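Local coordinates for RNA-binding protein RMD9, mitochondrial (Saccharomyces cerevisiae S288C, PDB 7A9X) that binds a dodecameric sequence element in the 3'-UTRs of yeast mitochondrial mRNAs and takes part in their processing or stability, at residues 130-133 against 134-137; 439-442 against 443-447. All coordinates share one frame; numbering follows the deposited sequence.

Contact 1. Residues 130-133 against 134-137; sequences SRKP and DYDS. With nucleotides of chain B.
Lys132 and Tyr135 meet at their polar ends, NZ 3.3 Å from OH, in the RNA-reading loop between helices 105-128 and 140-147, where Asp134 to Ser137 form a type I beta turn. Lys132 NZ has three partners: besides the tyrosine hydroxyl, which it approaches at the edge of the ring, it donates to U10 OP2 and A9 OP1 of chain B. The bend at chi3 (53°) lets the ammonium reach both phosphates. Arg131 NH1 makes a salt bridge to Asp134 OD1 at 3.1 Å, weak as a hydrogen bond (N-H...O angle 127°), with the guanidinium and carboxylate planes turned 30° apart; OD1 has a second cationic partner in Arg440. One water donates to both OD1 and Lys132 O, while another accepts from Asp134 N. The backbone reads bases directly. Lys132 N donates to U10 O4 at 3.0 Å, and C12 of chain B is gripped on its pairing edge: its N4 donates to Pro133 O at 3.1 Å, while Tyr135 N donates to its N3 at 3.0 Å. The same cytosine lies over one face of the tyrosine ring, with N3 offset toward the rim, 3.2 Å above the plane.

Contact 2. Residues 439-442 against 443-447; sequences YRIL and LKSLG. With nucleotides of chain B.
Ser445 OG reaches back one helical turn to Ile441 O, 2.8 Å away, near the C-terminal end of helix 436-445 in what is probably the eighth pentatricopeptide repeat. With CG placed beside the backbone N (chi1 -77°) and an extended chain, Arg440 runs out from this helix to the RNA. Its CB packs on O2' of U11 of chain B at 3.5 Å, and CD lies 3.3 Å from U11 O2. Beyond CD, NE forms a salt bridge with Asp480, and at the tip NH1 donates to U11 O2 at 2.8 Å with an N-H...O angle of 155°. The uracil oxygen sits at the guanidinium edge, near its plane, and NH1 also pairs with Asp134. Next along the helix, Ile441 presses CG1 against U11 O4' at 3.4 Å; its CG2 turns instead toward Ser445 OG. Behind these side chains the backbone repeats i to i+4 bonds, from Leu443 N to Tyr439 O and from Lys444 N to Arg440 O. Ile441 O takes two donors: Ser445 N at 2.7 Å, and the serine hydroxyl from above the carbonyl plane. Arg440 and Leu443, three residues apart, both touch helix 478-486. Two carboxylates, of Asp480 and Asp134, probably restrict the guanidinium's rotation and so help to aim NH1 at the uracil.

From the N terminus the chain leaves helix 105-128 and makes contact 1 in the loop before helix 140-147. Some three hundred residues later it reaches contact 2, on helix 436-445. Each is one continuous piece of chain, closing only a local turn, and the two follow in series without nesting or crossing. Their centres lie 18 Å apart, yet they touch through a salt bridge, Asp134 OD1 to Arg440 NH1 at 3.0 Å. That bond ties a loop of the N-terminal part to the helix assigned to the probable eighth repeat. The RNA bridges the same gap: residues 130-137 meet A9, U10 and C12 of chain B, while residues 439-447 hold the intervening U11.

Contact 1. Residues 130-133 against 134-137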
ATOM      1  N   SER A 130       3.569 -13.744   0.117  1.00 71.45           N
ATOM      2  CA  SER A 130       2.694 -14.404  -0.847  1.00 77.41           C
ATOM      3  C   SER A 130       1.296 -13.801  -0.839  1.00 78.29           C
ATOM      4  O   SER A 130       0.582 -13.875  -1.844  1.00 89.27           O
ATOM      5  CB  SER A 130       2.629 -15.903  -0.555  1.00 80.32           C
ATOM      6  OG  SER A 130       2.225 -16.139   0.782  1.00 84.28           O
ATOM      7  N   ARG A 131       0.893 -13.205   0.278  1.00 72.10           N
ATOM      8  CA  ARG A 131      -0.383 -12.515   0.375  1.00 71.04           C
ATOM      9  C   ARG A 131      -0.296 -11.523   1.523  1.00 73.57           C
ATOM     10  O   ARG A 131       0.553 -11.646   2.410  1.00 68.47           O
ATOM     11  CB  ARG A 131      -1.543 -13.491   0.590  1.00 73.18           C
ATOM     12  CG  ARG A 131      -1.496 -14.226   1.920  1.00 78.60           C
ATOM     13  CD  ARG A 131      -2.779 -15.004   2.164  1.00 88.47           C
ATOM     14  NE  ARG A 131      -2.759 -15.717   3.438  1.00 93.93           N
ATOM     15  CZ  ARG A 131      -3.197 -15.210   4.587  1.00 98.48           C
ATOM     16  NH1 ARG A 131      -3.695 -13.983   4.629  1.00 98.93           N
ATOM     17  NH2 ARG A 131      -3.138 -15.935   5.697  1.00101.59           N
ATOM     18  N   LYS A 132      -1.174 -10.528   1.487  1.00 80.33           N
ATOM     19  CA  LYS A 132      -1.275  -9.609   2.607  1.00 72.86           C
ATOM     20  C   LYS A 132      -1.829 -10.343   3.824  1.00 70.71           C
ATOM     21  O   LYS A 132      -2.725 -11.183   3.689  1.00 71.80           O
ATOM     22  CB  LYS A 132      -2.170  -8.422   2.257  1.00 68.19           C
ATOM     23  CG  LYS A 132      -1.532  -7.419   1.314  1.00 74.24           C
ATOM     24  CD  LYS A 132      -2.541  -6.388   0.833  1.00 76.67           C
ATOM     25  CE  LYS A 132      -3.260  -5.723   1.993  1.00 72.65           C
ATOM     26  NZ  LYS A 132      -4.186  -4.656   1.522  1.00 68.67           N
ATOM     27  N   PRO A 133      -1.306 -10.073   5.016  1.00 70.85           N
ATOM     28  CA  PRO A 133      -1.871 -10.693   6.217  1.00 69.69           C
ATOM     29  C   PRO A 133      -3.261 -10.155   6.510  1.00 70.93           C
ATOM     30  O   PRO A 133      -3.604  -9.022   6.164  1.00 75.90           O
ATOM     31  CB  PRO A 133      -0.878 -10.305   7.319  1.00 68.61           C
ATOM     32  CG  PRO A 133      -0.202  -9.077   6.812  1.00 66.78           C
ATOM     33  CD  PRO A 133      -0.122  -9.251   5.319  1.00 72.57           C
ATOM     34  N   ASP A 134      -4.066 -10.999   7.150  1.00 72.84           N
ATOM     35  CA  ASP A 134      -5.405 -10.600   7.555  1.00 74.52           C
ATOM     36  C   ASP A 134      -5.342  -9.455   8.559  1.00 80.02           C
ATOM     37  O   ASP A 134      -4.453  -9.392   9.411  1.00 85.90           O
ATOM     38  CB  ASP A 134      -6.154 -11.788   8.159  1.00 80.09           C
ATOM     39  CG  ASP A 134      -6.263 -12.955   7.201  1.00 84.80           C
ATOM     40  OD1 ASP A 134      -6.200 -12.725   5.976  1.00 86.65           O
ATOM     41  OD2 ASP A 134      -6.415 -14.102   7.670  1.00 88.09           O
ATOM     42  N   TYR A 135      -6.309  -8.542   8.451  1.00 78.44           N
ATOM     43  CA  TYR A 135      -6.321  -7.361   9.309  1.00 78.05           C
ATOM     44  C   TYR A 135      -6.565  -7.714  10.770  1.00 83.98           C
ATOM     45  O   TYR A 135      -6.113  -6.989  11.661  1.00 85.48           O
ATOM     46  CB  TYR A 135      -7.391  -6.374   8.837  1.00 77.72           C
ATOM     47  CG  TYR A 135      -7.200  -5.852   7.432  1.00 75.85           C
ATOM     48  CD1 TYR A 135      -5.954  -5.876   6.820  1.00 74.29           C
ATOM     49  CD2 TYR A 135      -8.271  -5.330   6.718  1.00 79.64           C
ATOM     50  CE1 TYR A 135      -5.780  -5.397   5.536  1.00 71.41           C
ATOM     51  CE2 TYR A 135      -8.108  -4.850   5.434  1.00 75.26           C
ATOM     52  CZ  TYR A 135      -6.863  -4.886   4.848  1.00 78.02           C
ATOM     53  OH  TYR A 135      -6.700  -4.408   3.571  1.00 75.47           O
ATOM     54  N   ASP A 136      -7.285  -8.802  11.032  1.00 78.35           N
ATOM     55  CA  ASP A 136      -7.676  -9.153  12.389  1.00 89.03           C
ATOM     56  C   ASP A 136      -6.677 -10.066  13.089  1.00 86.95           C
ATOM     57  O   ASP A 136      -6.874 -10.383  14.267  1.00 89.25           O
ATOM     58  CB  ASP A 136      -9.058  -9.822  12.380  1.00 83.29           C
ATOM     59  CG  ASP A 136      -9.079 -11.108  11.578  1.00 83.40           C
ATOM     60  OD1 ASP A 136      -8.290 -11.226  10.616  1.00 81.31           O
ATOM     61  OD2 ASP A 136      -9.882 -12.005  11.912  1.00 85.83           O
ATOM     62  N   SER A 137      -5.621 -10.497  12.405  1.00 78.60           N
ATOM     63  CA  SER A 137      -4.625 -11.389  12.976  1.00 78.11           C
ATOM     64  C   SER A 137      -3.326 -10.636  13.230  1.00 75.62           C
ATOM     65  O   SER A 137      -3.109  -9.537  12.713  1.00 74.07           O
ATOM     66  CB  SER A 137      -4.364 -12.587  12.056  1.00 87.33           C
ATOM     67  OG  SER A 137      -3.672 -12.186  10.887  1.00 95.54           O
TER
ATOM     68  P     C B  12     -13.545  -8.349   0.653  1.00 68.42           P
ATOM     69  OP1   C B  12     -15.027  -8.340   0.704  1.00 69.74           O
ATOM     70  OP2   C B  12     -12.823  -7.273  -0.070  1.00 77.83           O
ATOM     71  O5'   C B  12     -13.011  -8.388   2.154  1.00 69.12           O
ATOM     72  C5'   C B  12     -13.664  -9.192   3.129  1.00 70.45           C
ATOM     73  C4'   C B  12     -13.409  -8.711   4.537  1.00 73.76           C
ATOM     74  O4'   C B  12     -12.081  -9.128   4.959  1.00 73.96           O
ATOM     75  C3'   C B  12     -13.480  -7.199   4.754  1.00 71.74           C
ATOM     76  O3'   C B  12     -14.109  -6.925   6.005  1.00 73.47           O
ATOM     77  C2'   C B  12     -12.011  -6.785   4.818  1.00 70.57           C
ATOM     78  O2'   C B  12     -11.764  -5.619   5.574  1.00 71.17           O
ATOM     79  C1'   C B  12     -11.364  -8.013   5.451  1.00 70.50           C
ATOM     80  N1    C B  12      -9.946  -8.193   5.099  1.00 69.08           N
ATOM     81  C2    C B  12      -9.034  -8.487   6.117  1.00 74.70           C
ATOM     82  O2    C B  12      -9.445  -8.591   7.282  1.00 78.69           O
ATOM     83  N3    C B  12      -7.727  -8.653   5.810  1.00 68.08           N
ATOM     84  C4    C B  12      -7.317  -8.537   4.548  1.00 72.60           C
ATOM     85  N4    C B  12      -6.016  -8.711   4.300  1.00 72.29           N
ATOM     86  C5    C B  12      -8.223  -8.235   3.488  1.00 66.58           C
ATOM     87  C6    C B  12      -9.516  -8.073   3.805  1.00 67.72           C
ATOM     88  P     A B   9      -1.780  -2.188  -0.006  1.00 72.18           P
ATOM     89  OP1   A B   9      -2.902  -2.400   0.942  1.00 78.68           O
ATOM     90  OP2   A B   9      -0.741  -3.237  -0.135  1.00 97.69           O
ATOM     91  O5'   A B   9      -2.387  -1.924  -1.462  1.00 74.41           O
ATOM     92  C5'   A B   9      -1.603  -2.107  -2.638  1.00 62.16           C
ATOM     93  C4'   A B   9      -2.082  -3.249  -3.502  1.00 66.19           C
ATOM     94  O4'   A B   9      -0.954  -4.092  -3.842  1.00 68.78           O
ATOM     95  C3'   A B   9      -3.100  -4.198  -2.881  1.00 72.64           C
ATOM     96  O3'   A B   9      -4.428  -3.715  -3.025  1.00 70.75           O
ATOM     97  C2'   A B   9      -2.850  -5.507  -3.625  1.00 72.39           C
ATOM     98  O2'   A B   9      -3.505  -5.502  -4.884  1.00 70.44           O
ATOM     99  C1'   A B   9      -1.343  -5.447  -3.869  1.00 69.10           C
ATOM    100  N9    A B   9      -0.557  -6.171  -2.850  1.00 64.93           N
ATOM    101  C8    A B   9       0.119  -5.617  -1.792  1.00 59.46           C
ATOM    102  N7    A B   9       0.754  -6.488  -1.046  1.00 66.13           N
ATOM    103  C5    A B   9       0.486  -7.703  -1.661  1.00 65.35           C
ATOM    104  C6    A B   9       0.875  -9.020  -1.355  1.00 65.01           C
ATOM    105  N6    A B   9       1.645  -9.343  -0.314  1.00 70.05           N
ATOM    106  N1    A B   9       0.440 -10.009  -2.165  1.00 66.22           N
ATOM    107  C2    A B   9      -0.333  -9.682  -3.209  1.00 68.99           C
ATOM    108  N3    A B   9      -0.765  -8.484  -3.598  1.00 61.05           N
ATOM    109  C4    A B   9      -0.317  -7.524  -2.775  1.00 59.07           C
ATOM    110  P     U B  10      -5.658  -4.419  -2.265  1.00 68.94           P
ATOM    111  OP1   U B  10      -6.799  -3.468  -2.298  1.00 62.26           O
ATOM    112  OP2   U B  10      -5.177  -4.932  -0.956  1.00 66.41           O
ATOM    113  O5'   U B  10      -6.036  -5.665  -3.184  1.00 61.04           O
ATOM    114  C5'   U B  10      -6.746  -5.496  -4.404  1.00 60.78           C
ATOM    115  C4'   U B  10      -7.124  -6.829  -4.998  1.00 60.64           C
ATOM    116  O4'   U B  10      -5.924  -7.614  -5.196  1.00 60.63           O
ATOM    117  C3'   U B  10      -8.019  -7.703  -4.129  1.00 63.51           C
ATOM    118  O3'   U B  10      -9.395  -7.408  -4.310  1.00 62.27           O
ATOM    119  C2'   U B  10      -7.652  -9.122  -4.555  1.00 62.87           C
ATOM    120  O2'   U B  10      -8.384  -9.513  -5.707  1.00 65.73           O
ATOM    121  C1'   U B  10      -6.176  -8.975  -4.933  1.00 65.04           C
ATOM    122  N1    U B  10      -5.256  -9.426  -3.863  1.00 71.78           N
ATOM    123  C2    U B  10      -4.736 -10.703  -3.963  1.00 72.24           C
ATOM    124  O2    U B  10      -5.010 -11.459  -4.879  1.00 74.70           O
ATOM    125  N3    U B  10      -3.882 -11.061  -2.950  1.00 72.63           N
ATOM    126  C4    U B  10      -3.503 -10.286  -1.873  1.00 72.53           C
ATOM    127  O4    U B  10      -2.724 -10.751  -1.041  1.00 67.09           O
ATOM    128  C5    U B  10      -4.081  -8.977  -1.842  1.00 70.67           C
ATOM    129  C6    U B  10      -4.915  -8.601  -2.816  1.00 68.23           C
TER
HETATM  130  O   HOH W   1      -2.875 -13.479   7.878  1.00 78.16           O
HETATM  131  O   HOH W   2      -5.188 -11.696   3.518  1.00 62.85           O

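Contact 2. Residues 439-442 against 443-447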
ATOM      1  N   TYR A 439      -9.767 -18.971  -3.052  1.00 78.21           N
ATOM      2  CA  TYR A 439     -10.889 -19.710  -2.484  1.00 81.27           C
ATOM      3  C   TYR A 439     -11.842 -18.786  -1.738  1.00 81.53           C
ATOM      4  O   TYR A 439     -13.054 -19.029  -1.728  1.00 87.34           O
ATOM      5  CB  TYR A 439     -10.371 -20.820  -1.568  1.00 82.75           C
ATOM      6  CG  TYR A 439      -9.475 -21.819  -2.273  1.00 89.98           C
ATOM      7  CD1 TYR A 439      -8.110 -21.588  -2.402  1.00 91.72           C
ATOM      8  CD2 TYR A 439      -9.994 -22.989  -2.814  1.00 94.17           C
ATOM      9  CE1 TYR A 439      -7.287 -22.495  -3.049  1.00 91.79           C
ATOM     10  CE2 TYR A 439      -9.177 -23.904  -3.462  1.00 96.95           C
ATOM     11  CZ  TYR A 439      -7.824 -23.650  -3.575  1.00 97.07           C
ATOM     12  OH  TYR A 439      -7.005 -24.552  -4.216  1.00103.39           O
ATOM     13  N   ARG A 440     -11.323 -17.721  -1.123  1.00 79.37           N
ATOM     14  CA  ARG A 440     -12.199 -16.723  -0.518  1.00 76.76           C
ATOM     15  C   ARG A 440     -13.030 -16.008  -1.576  1.00 75.85           C
ATOM     16  O   ARG A 440     -14.240 -15.826  -1.403  1.00 79.40           O
ATOM     17  CB  ARG A 440     -11.378 -15.715   0.287  1.00 73.79           C
ATOM     18  CG  ARG A 440     -10.900 -16.230   1.631  1.00 71.25           C
ATOM     19  CD  ARG A 440      -9.961 -15.245   2.301  1.00 68.19           C
ATOM     20  NE  ARG A 440      -9.555 -15.704   3.625  1.00 74.66           N
ATOM     21  CZ  ARG A 440      -8.621 -15.117   4.367  1.00 69.59           C
ATOM     22  NH1 ARG A 440      -7.987 -14.043   3.912  1.00 67.55           N
ATOM     23  NH2 ARG A 440      -8.319 -15.608   5.561  1.00 71.53           N
ATOM     24  N   ILE A 441     -12.399 -15.604  -2.681  1.00 66.67           N
ATOM     25  CA  ILE A 441     -13.110 -14.862  -3.717  1.00 73.31           C
ATOM     26  C   ILE A 441     -14.104 -15.762  -4.437  1.00 74.93           C
ATOM     27  O   ILE A 441     -15.212 -15.334  -4.780  1.00 70.99           O
ATOM     28  CB  ILE A 441     -12.107 -14.227  -4.697  1.00 67.93           C
ATOM     29  CG1 ILE A 441     -11.178 -13.266  -3.953  1.00 62.43           C
ATOM     30  CG2 ILE A 441     -12.842 -13.499  -5.811  1.00 63.15           C
ATOM     31  CD1 ILE A 441      -9.976 -12.845  -4.757  1.00 61.25           C
ATOM     32  N   LEU A 442     -13.727 -17.023  -4.678  1.00 75.14           N
ATOM     33  CA  LEU A 442     -14.639 -17.955  -5.335  1.00 82.19           C
ATOM     34  C   LEU A 442     -15.913 -18.147  -4.521  1.00 89.58           C
ATOM     35  O   LEU A 442     -17.008 -18.256  -5.084  1.00 97.30           O
ATOM     36  CB  LEU A 442     -13.938 -19.293  -5.572  1.00 83.46           C
ATOM     37  CG  LEU A 442     -12.940 -19.334  -6.731  1.00 84.91           C
ATOM     38  CD1 LEU A 442     -12.067 -20.574  -6.649  1.00 89.20           C
ATOM     39  CD2 LEU A 442     -13.675 -19.296  -8.061  1.00 84.80           C
ATOM     40  N   LEU A 443     -15.793 -18.183  -3.193  1.00 85.42           N
ATOM     41  CA  LEU A 443     -16.987 -18.219  -2.354  1.00 81.03           C
ATOM     42  C   LEU A 443     -17.744 -16.899  -2.425  1.00 77.52           C
ATOM     43  O   LEU A 443     -18.973 -16.890  -2.568  1.00 75.20           O
ATOM     44  CB  LEU A 443     -16.610 -18.541  -0.908  1.00 80.04           C
ATOM     45  CG  LEU A 443     -17.759 -18.523   0.106  1.00 80.05           C
ATOM     46  CD1 LEU A 443     -18.830 -19.536  -0.269  1.00 82.01           C
ATOM     47  CD2 LEU A 443     -17.244 -18.781   1.514  1.00 84.64           C
ATOM     48  N   LYS A 444     -17.026 -15.776  -2.333  1.00 74.43           N
ATOM     49  CA  LYS A 444     -17.667 -14.467  -2.401  1.00 74.34           C
ATOM     50  C   LYS A 444     -18.410 -14.270  -3.715  1.00 74.41           C
ATOM     51  O   LYS A 444     -19.460 -13.617  -3.744  1.00 73.48           O
ATOM     52  CB  LYS A 444     -16.618 -13.367  -2.215  1.00 66.63           C
ATOM     53  CG  LYS A 444     -17.176 -11.952  -2.135  1.00 65.93           C
ATOM     54  CD  LYS A 444     -16.058 -10.918  -2.221  1.00 70.77           C
ATOM     55  CE  LYS A 444     -16.523  -9.540  -1.775  1.00 75.31           C
ATOM     56  NZ  LYS A 444     -17.730  -9.067  -2.504  1.00 89.99           N
ATOM     57  N   SER A 445     -17.887 -14.837  -4.808  1.00 76.37           N
ATOM     58  CA  SER A 445     -18.477 -14.621  -6.126  1.00 76.80           C
ATOM     59  C   SER A 445     -19.903 -15.153  -6.213  1.00 77.57           C
ATOM     60  O   SER A 445     -20.697 -14.653  -7.017  1.00 82.88           O
ATOM     61  CB  SER A 445     -17.605 -15.272  -7.201  1.00 76.88           C
ATOM     62  OG  SER A 445     -16.310 -14.693  -7.225  1.00 78.90           O
ATOM     63  N   LEU A 446     -20.247 -16.155  -5.402  1.00 76.06           N
ATOM     64  CA  LEU A 446     -21.587 -16.722  -5.450  1.00 82.42           C
ATOM     65  C   LEU A 446     -22.654 -15.726  -5.015  1.00 82.18           C
ATOM     66  O   LEU A 446     -23.822 -15.889  -5.382  1.00 83.74           O
ATOM     67  CB  LEU A 446     -21.651 -17.980  -4.585  1.00 88.80           C
ATOM     68  CG  LEU A 446     -20.705 -19.109  -5.007  1.00 91.02           C
ATOM     69  CD1 LEU A 446     -20.888 -20.324  -4.115  1.00 96.95           C
ATOM     70  CD2 LEU A 446     -20.918 -19.474  -6.468  1.00 89.22           C
ATOM     71  N   GLY A 447     -22.284 -14.704  -4.250  1.00 75.10           N
ATOM     72  CA  GLY A 447     -23.206 -13.661  -3.858  1.00 73.51           C
ATOM     73  C   GLY A 447     -23.584 -12.677  -4.944  1.00 80.06           C
ATOM     74  O   GLY A 447     -24.453 -11.831  -4.720  1.00 79.20           O
TER
ATOM     75  P     U B  11     -10.271  -6.820  -3.099  1.00 68.38           P
ATOM     76  OP1   U B  11     -11.549  -6.304  -3.659  1.00 64.04           O
ATOM     77  OP2   U B  11      -9.406  -5.909  -2.307  1.00 63.43           O
ATOM     78  O5'   U B  11     -10.597  -8.097  -2.203  1.00 64.26           O
ATOM     79  C5'   U B  11     -11.447  -9.129  -2.677  1.00 64.61           C
ATOM     80  C4'   U B  11     -11.472 -10.301  -1.732  1.00 66.48           C
ATOM     81  O4'   U B  11     -10.178 -10.962  -1.731  1.00 69.78           O
ATOM     82  C3'   U B  11     -11.714  -9.975  -0.267  1.00 66.79           C
ATOM     83  O3'   U B  11     -13.079  -9.757   0.037  1.00 71.97           O
ATOM     84  C2'   U B  11     -11.110 -11.178   0.443  1.00 66.50           C
ATOM     85  O2'   U B  11     -11.982 -12.295   0.373  1.00 71.05           O
ATOM     86  C1'   U B  11      -9.895 -11.463  -0.441  1.00 69.34           C
ATOM     87  N1    U B  11      -8.676 -10.795   0.063  1.00 69.68           N
ATOM     88  C2    U B  11      -8.041 -11.339   1.165  1.00 73.77           C
ATOM     89  O2    U B  11      -8.435 -12.341   1.739  1.00 71.88           O
ATOM     90  N3    U B  11      -6.915 -10.666   1.570  1.00 75.04           N
ATOM     91  C4    U B  11      -6.378  -9.529   0.998  1.00 72.83           C
ATOM     92  O4    U B  11      -5.358  -9.032   1.478  1.00 72.06           O
ATOM     93  C5    U B  11      -7.094  -9.029  -0.133  1.00 63.37           C
ATOM     94  C6    U B  11      -8.191  -9.665  -0.551  1.00 63.79           C
TER